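Local structure of glucosamine--fructose-6-phosphate aminotransferase [isomerizing] (Francisella tularensis subsp. tularensis, 3TBF) at residues H12-E17 and L347-A352; R204-G209 and P337-I342; K250-I255 and T357-P362; I307-K312 and I324-D329. The protein probably converts fructose 6-phosphate to glucosamine 6-phosphate with nitrogen from glutamine, this fragment being the C-terminal part built of two SIS domains. All blocks are in the same frame, centred on the assembly; numbering follows the deposited sequence.

Interaction 1: residues H12-E17 and L347-A352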
loop_
_atom_site.group_PDB
_atom_site.type_symbol
_atom_site.label_atom_id
_atom_site.label_comp_id
_atom_site.label_asym_id
_atom_site.label_seq_id
_atom_site.Cartn_x
_atom_site.Cartn_y
_atom_site.Cartn_z
ATOM N N HIS A 12 -30.006 -2.810 13.591
ATOM C CA HIS A 12 -29.482 -3.257 12.303
ATOM C C HIS A 12 -28.579 -4.435 12.552
ATOM O O HIS A 12 -27.990 -4.535 13.638
ATOM C CB HIS A 12 -28.628 -2.168 11.687
ATOM C CG HIS A 12 -29.400 -0.954 11.309
ATOM N ND1 HIS A 12 -29.554 0.127 12.155
ATOM C CD2 HIS A 12 -30.099 -0.661 10.190
ATOM C CE1 HIS A 12 -30.301 1.042 11.563
ATOM N NE2 HIS A 12 -30.642 0.588 10.371
ATOM N N TYR A 13 -28.436 -5.313 11.585
ATOM C CA TYR A 13 -27.521 -6.427 11.748
ATOM C C TYR A 13 -26.093 -5.967 11.952
ATOM O O TYR A 13 -25.343 -6.551 12.745
ATOM C CB TYR A 13 -27.545 -7.378 10.557
ATOM C CG TYR A 13 -28.789 -8.176 10.427
ATOM C CD1 TYR A 13 -28.930 -9.408 11.064
ATOM C CD2 TYR A 13 -29.837 -7.706 9.655
ATOM C CE1 TYR A 13 -30.120 -10.151 10.936
ATOM C CE2 TYR A 13 -31.016 -8.417 9.521
ATOM C CZ TYR A 13 -31.158 -9.634 10.139
ATOM O OH TYR A 13 -32.352 -10.303 9.940
HETATM N N MSE A 14 -25.695 -4.929 11.244
HETATM C CA MSE A 14 -24.319 -4.450 11.392
HETATM C C MSE A 14 -24.026 -4.118 12.859
HETATM O O MSE A 14 -22.953 -4.389 13.339
HETATM C CB MSE A 14 -24.025 -3.226 10.545
HETATM C CG MSE A 14 -22.578 -2.923 10.618
HETATM SE SE MSE A 14 -22.018 -1.510 9.475
HETATM C CE MSE A 14 -20.100 -1.209 10.122
ATOM N N LEU A 15 -24.984 -3.532 13.553
ATOM C CA LEU A 15 -24.760 -3.122 14.928
ATOM C C LEU A 15 -24.738 -4.335 15.837
ATOM O O LEU A 15 -23.953 -4.415 16.740
ATOM C CB LEU A 15 -25.830 -2.134 15.381
ATOM C CG LEU A 15 -25.609 -1.467 16.716
ATOM C CD1 LEU A 15 -24.306 -0.719 16.692
ATOM C CD2 LEU A 15 -26.813 -0.538 17.052
ATOM N N LYS A 16 -25.562 -5.305 15.552
ATOM C CA LYS A 16 -25.477 -6.573 16.302
ATOM C C LYS A 16 -24.085 -7.210 16.185
ATOM O O LYS A 16 -23.558 -7.749 17.159
ATOM C CB LYS A 16 -26.482 -7.581 15.775
ATOM C CG LYS A 16 -26.261 -8.973 16.354
ATOM C CD LYS A 16 -27.286 -9.929 15.881
ATOM C CE LYS A 16 -26.864 -10.667 14.640
ATOM N NZ LYS A 16 -26.379 -12.027 15.063
ATOM N N GLU A 17 -23.503 -7.136 14.984
ATOM C CA GLU A 17 -22.264 -7.819 14.723
ATOM C C GLU A 17 -21.133 -7.112 15.386
ATOM O O GLU A 17 -20.200 -7.738 15.853
ATOM C CB GLU A 17 -22.046 -8.007 13.233
ATOM C CG GLU A 17 -22.879 -9.206 12.707
ATOM C CD GLU A 17 -23.383 -9.061 11.252
ATOM O OE1 GLU A 17 -22.676 -8.441 10.419
ATOM O OE2 GLU A 17 -24.488 -9.588 10.943
ATOM N N LEU A 347 -17.986 4.403 14.310
ATOM C CA LEU A 347 -17.991 5.654 13.623
ATOM C C LEU A 347 -18.619 5.472 12.294
ATOM O O LEU A 347 -19.436 6.293 11.862
ATOM C CB LEU A 347 -16.578 6.171 13.443
ATOM C CG LEU A 347 -16.475 7.590 12.800
ATOM C CD1 LEU A 347 -17.283 8.665 13.561
ATOM C CD2 LEU A 347 -15.022 8.025 12.621
ATOM N N SER A 348 -18.234 4.413 11.611
ATOM C CA SER A 348 -18.712 4.246 10.268
ATOM C C SER A 348 -20.177 3.878 10.284
ATOM O O SER A 348 -20.914 4.284 9.394
ATOM C CB SER A 348 -17.894 3.206 9.470
ATOM O OG SER A 348 -18.296 1.890 9.846
ATOM N N TYR A 349 -20.603 3.136 11.297
ATOM C CA TYR A 349 -22.020 2.841 11.451
ATOM C C TYR A 349 -22.838 4.098 11.637
ATOM O O TYR A 349 -23.765 4.346 10.893
ATOM C CB TYR A 349 -22.268 1.884 12.610
ATOM C CG TYR A 349 -23.741 1.716 12.910
ATOM C CD1 TYR A 349 -24.547 0.851 12.153
ATOM C CD2 TYR A 349 -24.346 2.443 13.956
ATOM C CE1 TYR A 349 -25.918 0.698 12.435
ATOM C CE2 TYR A 349 -25.710 2.311 14.232
ATOM C CZ TYR A 349 -26.494 1.438 13.465
ATOM O OH TYR A 349 -27.824 1.339 13.753
ATOM N N HIS A 350 -22.504 4.905 12.615
ATOM C CA HIS A 350 -23.289 6.108 12.836
ATOM C C HIS A 350 -23.253 7.149 11.709
ATOM O O HIS A 350 -24.260 7.810 11.465
ATOM C CB HIS A 350 -22.871 6.757 14.120
ATOM C CG HIS A 350 -23.256 5.959 15.314
ATOM N ND1 HIS A 350 -24.568 5.695 15.640
ATOM C CD2 HIS A 350 -22.504 5.345 16.251
ATOM C CE1 HIS A 350 -24.607 4.979 16.751
ATOM N NE2 HIS A 350 -23.365 4.758 17.145
ATOM N N VAL A 351 -22.119 7.286 11.004
ATOM C CA VAL A 351 -22.043 8.260 9.947
ATOM C C VAL A 351 -22.908 7.776 8.802
ATOM O O VAL A 351 -23.552 8.575 8.124
ATOM C CB VAL A 351 -20.615 8.492 9.550
ATOM C CG1 VAL A 351 -20.501 9.277 8.230
ATOM C CG2 VAL A 351 -19.926 9.170 10.702
ATOM N N ALA A 352 -22.993 6.458 8.649
ATOM C CA ALA A 352 -23.868 5.864 7.637
ATOM C C ALA A 352 -25.309 6.184 7.926
ATOM O O ALA A 352 -26.060 6.538 7.014
ATOM C CB ALA A 352 -23.683 4.364 7.559
#

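Interaction 2: residues R204-G209 and P337-I342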
loop_
_atom_site.group_PDB
_atom_site.type_symbol
_atom_site.label_atom_id
_atom_site.label_comp_id
_atom_site.label_asym_id
_atom_site.label_seq_id
_atom_site.Cartn_x
_atom_site.Cartn_y
_atom_site.Cartn_z
ATOM N N ARG A 204 -11.307 -9.417 25.376
ATOM C CA ARG A 204 -12.756 -9.365 25.537
ATOM C C ARG A 204 -13.222 -8.182 26.391
ATOM O O ARG A 204 -14.076 -7.408 25.982
ATOM C CB ARG A 204 -13.246 -10.657 26.152
ATOM C CG ARG A 204 -14.710 -10.616 26.416
ATOM C CD ARG A 204 -15.324 -11.981 26.677
ATOM N NE ARG A 204 -16.791 -11.869 26.642
ATOM C CZ ARG A 204 -17.633 -12.866 26.390
ATOM N NH1 ARG A 204 -17.182 -14.084 26.134
ATOM N NH2 ARG A 204 -18.933 -12.637 26.407
ATOM N N ALA A 205 -12.635 -8.029 27.566
ATOM C CA ALA A 205 -12.974 -6.902 28.434
ATOM C C ALA A 205 -12.659 -5.567 27.764
ATOM O O ALA A 205 -13.388 -4.594 27.885
ATOM C CB ALA A 205 -12.240 -7.018 29.781
ATOM N N LEU A 206 -11.554 -5.512 27.054
ATOM C CA LEU A 206 -11.133 -4.237 26.473
ATOM C C LEU A 206 -12.079 -3.874 25.296
ATOM O O LEU A 206 -12.418 -2.706 25.075
ATOM C CB LEU A 206 -9.703 -4.361 26.060
ATOM C CG LEU A 206 -8.739 -4.665 27.215
ATOM C CD1 LEU A 206 -7.335 -4.790 26.636
ATOM C CD2 LEU A 206 -8.774 -3.606 28.329
ATOM N N VAL A 207 -12.559 -4.890 24.591
ATOM C CA VAL A 207 -13.450 -4.652 23.486
ATOM C C VAL A 207 -14.771 -4.150 24.022
ATOM O O VAL A 207 -15.375 -3.220 23.500
ATOM C CB VAL A 207 -13.603 -5.912 22.623
ATOM C CG1 VAL A 207 -14.818 -5.818 21.676
ATOM C CG2 VAL A 207 -12.284 -6.178 21.817
HETATM N N MSE A 208 -15.207 -4.754 25.109
HETATM C CA MSE A 208 -16.434 -4.319 25.744
HETATM C C MSE A 208 -16.359 -2.858 26.193
HETATM O O MSE A 208 -17.298 -2.092 25.955
HETATM C CB MSE A 208 -16.754 -5.248 26.892
HETATM C CG MSE A 208 -18.035 -4.918 27.575
HETATM SE SE MSE A 208 -19.582 -5.351 26.439
HETATM C CE MSE A 208 -19.635 -7.355 26.320
ATOM N N GLY A 209 -15.237 -2.465 26.801
ATOM C CA GLY A 209 -14.959 -1.053 27.131
ATOM C C GLY A 209 -15.050 -0.145 25.924
ATOM O O GLY A 209 -15.537 1.003 25.998
ATOM N N PRO A 337 -4.507 -3.245 18.522
ATOM C CA PRO A 337 -5.046 -3.151 17.158
ATOM C C PRO A 337 -6.516 -3.563 17.011
ATOM O O PRO A 337 -7.280 -2.948 16.255
ATOM C CB PRO A 337 -4.151 -4.117 16.369
ATOM C CG PRO A 337 -2.802 -4.013 17.148
ATOM C CD PRO A 337 -3.264 -4.036 18.584
ATOM N N VAL A 338 -6.903 -4.616 17.718
ATOM C CA VAL A 338 -8.286 -5.041 17.766
ATOM C C VAL A 338 -9.155 -3.999 18.501
ATOM O O VAL A 338 -10.185 -3.609 17.997
ATOM C CB VAL A 338 -8.434 -6.396 18.495
ATOM C CG1 VAL A 338 -9.912 -6.800 18.538
ATOM C CG2 VAL A 338 -7.568 -7.468 17.854
ATOM N N VAL A 339 -8.731 -3.556 19.681
ATOM C CA VAL A 339 -9.550 -2.627 20.466
ATOM C C VAL A 339 -9.809 -1.310 19.720
ATOM O O VAL A 339 -10.934 -0.819 19.649
ATOM C CB VAL A 339 -8.973 -2.391 21.833
ATOM C CG1 VAL A 339 -9.832 -1.354 22.661
ATOM C CG2 VAL A 339 -8.897 -3.731 22.613
ATOM N N PHE A 340 -8.795 -0.796 19.047
ATOM C CA PHE A 340 -8.952 0.495 18.423
ATOM C C PHE A 340 -9.809 0.370 17.185
ATOM O O PHE A 340 -10.270 1.407 16.708
ATOM C CB PHE A 340 -7.615 1.074 18.073
ATOM C CG PHE A 340 -6.990 1.813 19.174
ATOM C CD1 PHE A 340 -7.626 2.930 19.705
ATOM C CD2 PHE A 340 -5.752 1.455 19.650
ATOM C CE1 PHE A 340 -7.045 3.653 20.713
ATOM C CE2 PHE A 340 -5.177 2.162 20.651
ATOM C CZ PHE A 340 -5.823 3.265 21.205
ATOM N N THR A 341 -9.981 -0.849 16.642
ATOM C CA THR A 341 -10.867 -1.062 15.500
ATOM C C THR A 341 -12.320 -0.755 15.813
ATOM O O THR A 341 -13.037 -0.210 14.977
ATOM C CB THR A 341 -10.777 -2.506 14.925
ATOM O OG1 THR A 341 -9.470 -2.719 14.421
ATOM C CG2 THR A 341 -11.654 -2.703 13.736
ATOM N N ILE A 342 -12.747 -1.050 17.044
ATOM C CA ILE A 342 -14.132 -0.958 17.400
ATOM C C ILE A 342 -14.732 0.460 17.220
ATOM O O ILE A 342 -15.790 0.604 16.640
ATOM C CB ILE A 342 -14.344 -1.448 18.822
ATOM C CG1 ILE A 342 -13.798 -2.887 19.065
ATOM C CG2 ILE A 342 -15.791 -1.381 19.189
ATOM C CD1 ILE A 342 -14.133 -4.000 18.066
#

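Interaction 3: residues K250-I255 and T357-P362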
loop_
_atom_site.group_PDB
_atom_site.type_symbol
_atom_site.label_atom_id
_atom_site.label_comp_id
_atom_site.label_asym_id
_atom_site.label_seq_id
_atom_site.Cartn_x
_atom_site.Cartn_y
_atom_site.Cartn_z
ATOM N N LYS A 250 -15.807 4.583 3.941
ATOM C CA LYS A 250 -16.003 4.721 2.518
ATOM C C LYS A 250 -17.101 3.765 2.042
ATOM O O LYS A 250 -18.042 4.162 1.342
ATOM C CB LYS A 250 -14.645 4.404 1.864
ATOM C CG LYS A 250 -14.527 4.486 0.391
ATOM C CD LYS A 250 -13.056 4.479 -0.070
ATOM C CE LYS A 250 -12.143 3.521 0.733
ATOM N NZ LYS A 250 -10.776 3.372 0.136
ATOM N N GLU A 251 -16.992 2.518 2.479
ATOM C CA GLU A 251 -17.826 1.405 2.032
ATOM C C GLU A 251 -19.286 1.587 2.363
ATOM O O GLU A 251 -20.115 1.111 1.612
ATOM C CB GLU A 251 -17.357 0.102 2.722
ATOM C CG GLU A 251 -17.596 -1.241 2.015
ATOM C CD GLU A 251 -16.774 -2.429 2.650
ATOM O OE1 GLU A 251 -16.239 -2.303 3.777
ATOM O OE2 GLU A 251 -16.654 -3.506 2.012
ATOM N N ILE A 252 -19.612 2.228 3.494
ATOM C CA ILE A 252 -21.010 2.390 3.876
ATOM C C ILE A 252 -21.552 3.806 4.018
ATOM O O ILE A 252 -22.775 3.983 3.985
ATOM C CB ILE A 252 -21.349 1.590 5.146
ATOM C CG1 ILE A 252 -20.838 2.296 6.405
ATOM C CG2 ILE A 252 -20.820 0.152 5.032
ATOM C CD1 ILE A 252 -20.967 1.393 7.679
ATOM N N SER A 253 -20.692 4.806 4.185
ATOM C CA SER A 253 -21.150 6.211 4.129
ATOM C C SER A 253 -20.888 6.878 2.797
ATOM O O SER A 253 -21.406 7.946 2.524
ATOM C CB SER A 253 -20.508 7.050 5.227
ATOM O OG SER A 253 -19.223 7.505 4.906
ATOM N N TYR A 254 -20.064 6.247 1.981
ATOM C CA TYR A 254 -19.640 6.799 0.713
ATOM C C TYR A 254 -18.857 8.087 0.798
ATOM O O TYR A 254 -18.601 8.650 -0.198
ATOM C CB TYR A 254 -20.814 7.007 -0.251
ATOM C CG TYR A 254 -21.712 5.809 -0.383
ATOM C CD1 TYR A 254 -21.192 4.519 -0.330
ATOM C CD2 TYR A 254 -23.087 5.966 -0.563
ATOM C CE1 TYR A 254 -22.013 3.419 -0.432
ATOM C CE2 TYR A 254 -23.918 4.866 -0.687
ATOM C CZ TYR A 254 -23.372 3.589 -0.609
ATOM O OH TYR A 254 -24.170 2.467 -0.737
ATOM N N ILE A 255 -18.438 8.509 1.979
ATOM C CA ILE A 255 -17.423 9.530 2.119
ATOM C C ILE A 255 -16.093 9.064 1.523
ATOM O O ILE A 255 -15.697 7.914 1.687
ATOM C CB ILE A 255 -17.186 9.885 3.567
ATOM C CG1 ILE A 255 -18.421 10.557 4.152
ATOM C CG2 ILE A 255 -16.063 10.838 3.688
ATOM C CD1 ILE A 255 -18.312 10.844 5.678
ATOM N N THR A 357 -27.506 6.007 4.469
ATOM C CA THR A 357 -27.060 4.918 3.592
ATOM C C THR A 357 -27.302 3.585 4.269
ATOM O O THR A 357 -27.683 3.531 5.433
ATOM C CB THR A 357 -25.578 5.061 3.114
ATOM O OG1 THR A 357 -24.738 5.517 4.181
ATOM C CG2 THR A 357 -25.484 6.029 1.914
ATOM N N ASP A 358 -27.155 2.517 3.500
ATOM C CA ASP A 358 -27.595 1.184 3.929
ATOM C C ASP A 358 -26.493 0.623 4.788
ATOM O O ASP A 358 -25.308 0.723 4.435
ATOM C CB ASP A 358 -27.818 0.236 2.722
ATOM C CG ASP A 358 -29.179 0.440 2.044
ATOM O OD1 ASP A 358 -30.154 0.835 2.741
ATOM O OD2 ASP A 358 -29.268 0.202 0.810
ATOM N N VAL A 359 -26.837 0.050 5.926
ATOM C CA VAL A 359 -25.786 -0.601 6.676
ATOM C C VAL A 359 -25.860 -2.099 6.497
ATOM O O VAL A 359 -24.866 -2.771 6.565
ATOM C CB VAL A 359 -25.733 -0.140 8.135
ATOM C CG1 VAL A 359 -25.202 1.284 8.164
ATOM C CG2 VAL A 359 -27.098 -0.259 8.794
ATOM N N ASP A 360 -27.038 -2.624 6.242
ATOM C CA ASP A 360 -27.175 -4.053 6.101
ATOM C C ASP A 360 -27.217 -4.447 4.615
ATOM O O ASP A 360 -27.508 -3.619 3.747
ATOM C CB ASP A 360 -28.433 -4.515 6.837
ATOM C CG ASP A 360 -28.274 -4.488 8.374
ATOM O OD1 ASP A 360 -27.118 -4.509 8.900
ATOM O OD2 ASP A 360 -29.340 -4.461 9.049
ATOM N N GLN A 361 -26.891 -5.706 4.331
ATOM C CA GLN A 361 -27.027 -6.256 2.985
ATOM C C GLN A 361 -28.495 -6.642 2.778
ATOM O O GLN A 361 -29.277 -6.720 3.742
ATOM C CB GLN A 361 -26.142 -7.492 2.780
ATOM C CG GLN A 361 -24.634 -7.328 3.062
ATOM C CD GLN A 361 -23.910 -8.697 3.156
ATOM O OE1 GLN A 361 -24.195 -9.606 2.375
ATOM N NE2 GLN A 361 -22.987 -8.840 4.110
ATOM N N PRO A 362 -28.893 -6.839 1.524
ATOM C CA PRO A 362 -30.160 -7.489 1.195
ATOM C C PRO A 362 -30.267 -8.953 1.655
ATOM O O PRO A 362 -31.377 -9.462 1.831
ATOM C CB PRO A 362 -30.186 -7.428 -0.332
ATOM C CG PRO A 362 -29.169 -6.377 -0.734
ATOM C CD PRO A 362 -28.497 -5.869 0.502
#

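Interaction 4: residues I307-K312 and I324-D329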
loop_
_atom_site.group_PDB
_atom_site.type_symbol
_atom_site.label_atom_id
_atom_site.label_comp_id
_atom_site.label_asym_id
_atom_site.label_seq_id
_atom_site.Cartn_x
_atom_site.Cartn_y
_atom_site.Cartn_z
ATOM N N ILE A 307 -10.072 14.238 15.351
ATOM C CA ILE A 307 -10.943 13.321 16.087
ATOM C C ILE A 307 -10.086 12.144 16.467
ATOM O O ILE A 307 -9.669 11.351 15.589
ATOM C CB ILE A 307 -12.079 12.856 15.200
ATOM C CG1 ILE A 307 -12.949 14.059 14.821
ATOM C CG2 ILE A 307 -12.878 11.844 15.885
ATOM C CD1 ILE A 307 -13.870 13.772 13.693
ATOM N N LEU A 308 -9.777 12.050 17.759
ATOM C CA LEU A 308 -8.727 11.157 18.201
ATOM C C LEU A 308 -9.220 10.116 19.147
ATOM O O LEU A 308 -9.901 10.427 20.096
ATOM C CB LEU A 308 -7.613 11.928 18.860
ATOM C CG LEU A 308 -7.039 13.137 18.110
ATOM C CD1 LEU A 308 -6.077 13.810 19.033
ATOM C CD2 LEU A 308 -6.382 12.768 16.777
ATOM N N PHE A 309 -8.848 8.873 18.872
ATOM C CA PHE A 309 -9.071 7.783 19.738
ATOM C C PHE A 309 -7.749 7.378 20.319
ATOM O O PHE A 309 -6.818 6.971 19.643
ATOM C CB PHE A 309 -9.669 6.637 18.962
ATOM C CG PHE A 309 -10.996 6.951 18.365
ATOM C CD1 PHE A 309 -12.112 7.100 19.153
ATOM C CD2 PHE A 309 -11.127 7.102 17.026
ATOM C CE1 PHE A 309 -13.348 7.400 18.603
ATOM C CE2 PHE A 309 -12.366 7.389 16.476
ATOM C CZ PHE A 309 -13.474 7.550 17.294
ATOM N N VAL A 310 -7.677 7.455 21.615
ATOM C CA VAL A 310 -6.430 7.591 22.324
ATOM C C VAL A 310 -6.459 6.614 23.470
ATOM O O VAL A 310 -7.490 6.398 24.033
ATOM C CB VAL A 310 -6.391 9.068 22.809
ATOM C CG1 VAL A 310 -5.781 9.218 24.212
ATOM C CG2 VAL A 310 -5.826 9.990 21.722
ATOM N N ASP A 311 -5.335 5.999 23.800
ATOM C CA ASP A 311 -5.255 5.117 24.968
ATOM C C ASP A 311 -5.185 6.008 26.199
ATOM O O ASP A 311 -4.513 7.057 26.158
ATOM C CB ASP A 311 -4.024 4.213 24.920
ATOM C CG ASP A 311 -3.966 3.225 26.087
ATOM O OD1 ASP A 311 -3.682 3.623 27.247
ATOM O OD2 ASP A 311 -4.221 2.026 25.856
ATOM N N LYS A 312 -5.865 5.602 27.272
ATOM C CA LYS A 312 -5.976 6.422 28.501
ATOM C C LYS A 312 -4.603 6.818 29.037
ATOM O O LYS A 312 -4.433 7.933 29.479
ATOM C CB LYS A 312 -6.747 5.693 29.612
ATOM C CG LYS A 312 -8.255 5.365 29.276
ATOM C CD LYS A 312 -8.942 4.622 30.437
ATOM C CE LYS A 312 -10.397 5.087 30.724
ATOM N NZ LYS A 312 -11.127 4.080 31.648
ATOM N N ILE A 324 -11.553 16.690 19.188
ATOM C CA ILE A 324 -12.416 15.780 19.956
ATOM C C ILE A 324 -11.607 14.565 20.367
ATOM O O ILE A 324 -10.986 13.923 19.545
ATOM C CB ILE A 324 -13.609 15.282 19.135
ATOM C CG1 ILE A 324 -14.412 16.454 18.591
ATOM C CG2 ILE A 324 -14.525 14.438 19.994
ATOM C CD1 ILE A 324 -15.578 16.009 17.711
ATOM N N VAL A 325 -11.616 14.233 21.633
ATOM C CA VAL A 325 -10.755 13.168 22.124
ATOM C C VAL A 325 -11.521 12.177 22.975
ATOM O O VAL A 325 -12.055 12.551 24.008
ATOM C CB VAL A 325 -9.600 13.741 22.933
ATOM C CG1 VAL A 325 -8.640 12.645 23.316
ATOM C CG2 VAL A 325 -8.896 14.837 22.118
ATOM N N LEU A 326 -11.591 10.935 22.503
ATOM C CA LEU A 326 -12.223 9.838 23.210
ATOM C C LEU A 326 -11.093 8.933 23.638
ATOM O O LEU A 326 -10.177 8.687 22.859
ATOM C CB LEU A 326 -13.219 9.104 22.302
ATOM C CG LEU A 326 -14.621 9.740 22.289
ATOM C CD1 LEU A 326 -14.512 11.218 21.986
ATOM C CD2 LEU A 326 -15.645 9.104 21.305
ATOM N N GLU A 327 -11.153 8.439 24.862
ATOM C CA GLU A 327 -10.063 7.688 25.430
ATOM C C GLU A 327 -10.523 6.306 25.805
ATOM O O GLU A 327 -11.675 6.091 26.126
ATOM C CB GLU A 327 -9.485 8.413 26.642
ATOM C CG GLU A 327 -10.314 8.331 27.876
ATOM C CD GLU A 327 -9.658 9.007 29.085
ATOM O OE1 GLU A 327 -8.487 8.672 29.420
ATOM O OE2 GLU A 327 -10.332 9.872 29.694
ATOM N N LEU A 328 -9.610 5.360 25.789
ATOM C CA LEU A 328 -9.962 4.020 26.124
ATOM C C LEU A 328 -8.730 3.249 26.529
ATOM O O LEU A 328 -7.640 3.619 26.174
ATOM C CB LEU A 328 -10.643 3.356 24.908
ATOM C CG LEU A 328 -9.918 3.161 23.562
ATOM C CD1 LEU A 328 -10.534 2.011 22.804
ATOM C CD2 LEU A 328 -10.042 4.401 22.753
ATOM N N ASP A 329 -8.908 2.163 27.266
ATOM C CA ASP A 329 -7.822 1.242 27.552
ATOM C C ASP A 329 -7.727 0.274 26.404
ATOM O O ASP A 329 -8.661 -0.442 26.147
ATOM C CB ASP A 329 -8.086 0.478 28.841
ATOM C CG ASP A 329 -6.890 -0.374 29.281
ATOM O OD1 ASP A 329 -5.881 -0.482 28.506
ATOM O OD2 ASP A 329 -6.973 -0.920 30.418
HETATM O O HOH W 1 -6.375 9.208 31.113
#

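Interaction 1: residues H12-E17 and L347-A352
Y349 reaches across the gap between two nearly antiparallel helices (segment axes at 162°) and presents a different part of its ring to each of its neighbours. Its CG lies anti to the backbone N (chi1 172°), which directs the ring toward helix 13-19 and carries the hydroxyl to H12, the N-cap residue of that helix. There Y349 OH and H12 ND1 are 2.6 Å apart in a short, bent hydrogen bond that either partner could donate. The hydroxyl sits at the edge of the imidazole and ND1 lies in the plane of the phenol, yet the two rings are turned obliquely, their planes 67° apart. L15 comes over one phenol face: its CD1 stands 4.3 Å from the centroid of the Y349 ring, close to the normal, as a CH-pi contact. At the ring edge, selenomethionine M14 runs past extended, with SE 4.4 Å from Y349 CD1. Its methyl CE ends 3.6 Å from S348 OG, a hydroxyl already bonded to Q345 O. Within its own helix Y349 places CD2 over the centre of the H350 imidazole, whose NE2 is bonded to D214. The tyrosine thus spans an axis separation of 10.8 Å, joining the first helix of this fragment to the long last helix of the C-terminal SIS domain.

Interaction 2: residues R204-G209 and P337-I342
P337 O, just before the V338 and V339 that meet L206 and V207, is gripped twice by T341. T341 OG1 donates to P337 O at 2.9 Å in the carbonyl plane, and T341 N adds a weak bond of 3.4 Å to the same P337 O. The hydroxyl of this buried threonine is thus satisfied by its own helix; no hydrogen bond crosses to helix 203-211, and the side chains that meet are apolar. V207 supplies the centre of the contact by using both methyls. With CG1 anti to the backbone N (chi1 165°), that branch meets I342, the two side chains crossing at about a right angle, and V207 CG1 lies 4.1 Å from I342 CG1. The other branch turns toward the preceding turn, with V207 CG2 4.1 Å from V338 CG1. V339 packs mainly against L206: its CG2 presses on L206 CB at 3.6 Å, while V339 CG1 rests 3.8 Å from L206 O, a methyl laid on the helix backbone. The helices come close, V207 CA and V339 CA being 5.3 Å apart, and the segment axes cross at -21°. V338 and I342 also touch T168 of helix 165-184, and V207 touches P22 of helix 21-30. Helix 203-211, which links the two SIS domains, thus packs nearly parallel on the start of the last helix of the second through leucine, valine and isoleucine.

Interaction 3: residues K250-I255 and T357-P362
T357 OG1 donates to I252 O at the C-terminal end of helix 238-253, at a modelled 2.5 Å that is very short and doubtful in its exact value. Chi1 of 41° sets OG1 between the backbone N and the carbonyl carbon and turns CG2 the other way, to Y254. T357 CG2 approaches Y254 CE2 obliquely, 3.3 Å away, the two side chains sliding past each other in opposite directions. Further along the tail, V359 CG1 meets I252 CD1 at 4.3 Å. Y254 is the first residue to leave the helix, with positive phi (62°). Next to it S253 forms an ST turn, its OG accepting from I255 N at 3.2 Å while also bonding to L249 O. In the next shell A352 O is a weak secondary partner of T357 OG1, and the tail is held by backbone bonds of V359 with V161 and Q361 with I159. At the subunit interface, K250 NZ of this helix bonds to Y260 OH of the second subunit, and Y254 packs on A271 of that subunit. The segment after the last helix starts the C-terminal tail, which in relatives helps close the sugar-phosphate site and probably does so here.

Interaction 4: residues I307-K312 and I324-D329
E327 stands on the sheet face of L308, V310 and V325 and leans across to K312, the two side chains crossing at about a right angle. Its CB lies 3.9 Å from V310 O; chi1 of 75° places CG between the backbone N and carbonyl carbon, and CG and CD then both brush K312 CG. At the tip, E327 OE1 is 3.3 Å from K312 CG and takes a hydrogen bond from a water that also donates to K312 O, each 2.8 Å long. The carboxylate therefore meets the lysine's aliphatic stem, for K312 NZ stays 5.7 Å from E327 OE1. Beneath it the strands run parallel, with alternating backbone bonds: L308 N to I324 O, L326 N to L308 O, V310 N to L326 O and L328 N to V310 O. K312 N closes the ladder at L328 O. This is one edge of the 2-1-3-4-5 parallel sheet of a SIS domain, a flavodoxin-like alpha-beta-alpha sandwich, with 324-328 outermost. On the face bearing I307, F309, I324 and L326, F309 and L326 lie side by side, F309 CD1 being 3.9 Å from L326 CB, and L326 packs on helix 214-221. The opposite face carries L308, V310, V325 and E327, where V310 CG2 meets V325 CG1 at 4.2 Å. At the end of its strand D311 is held by two backbone amides, OD1 taking A313 N and OD2 taking A330 N.

Overall arrangement
Helix 335-355 ties interactions 1 and 2 together, its start packing on helix 203-211 and its later turns on helix 13-19; their centres are 16 Å apart. Interaction 4 sits 12 Å from interaction 2, centre to centre, and touches it: V339 CG1 meets L328 CD1 at 3.4 Å and F340 CE1 lies near F309 O, so the helix packs over the ends of the last two strands. At the other end interactions 1 and 3 have centres only 9 Å apart, and D360 OD1 takes M14 N at 2.8 Å, its second oxygen taking Y13 N, joining the tail to the first helix. Interactions 3 and 4 lie about 25 Å apart between centres.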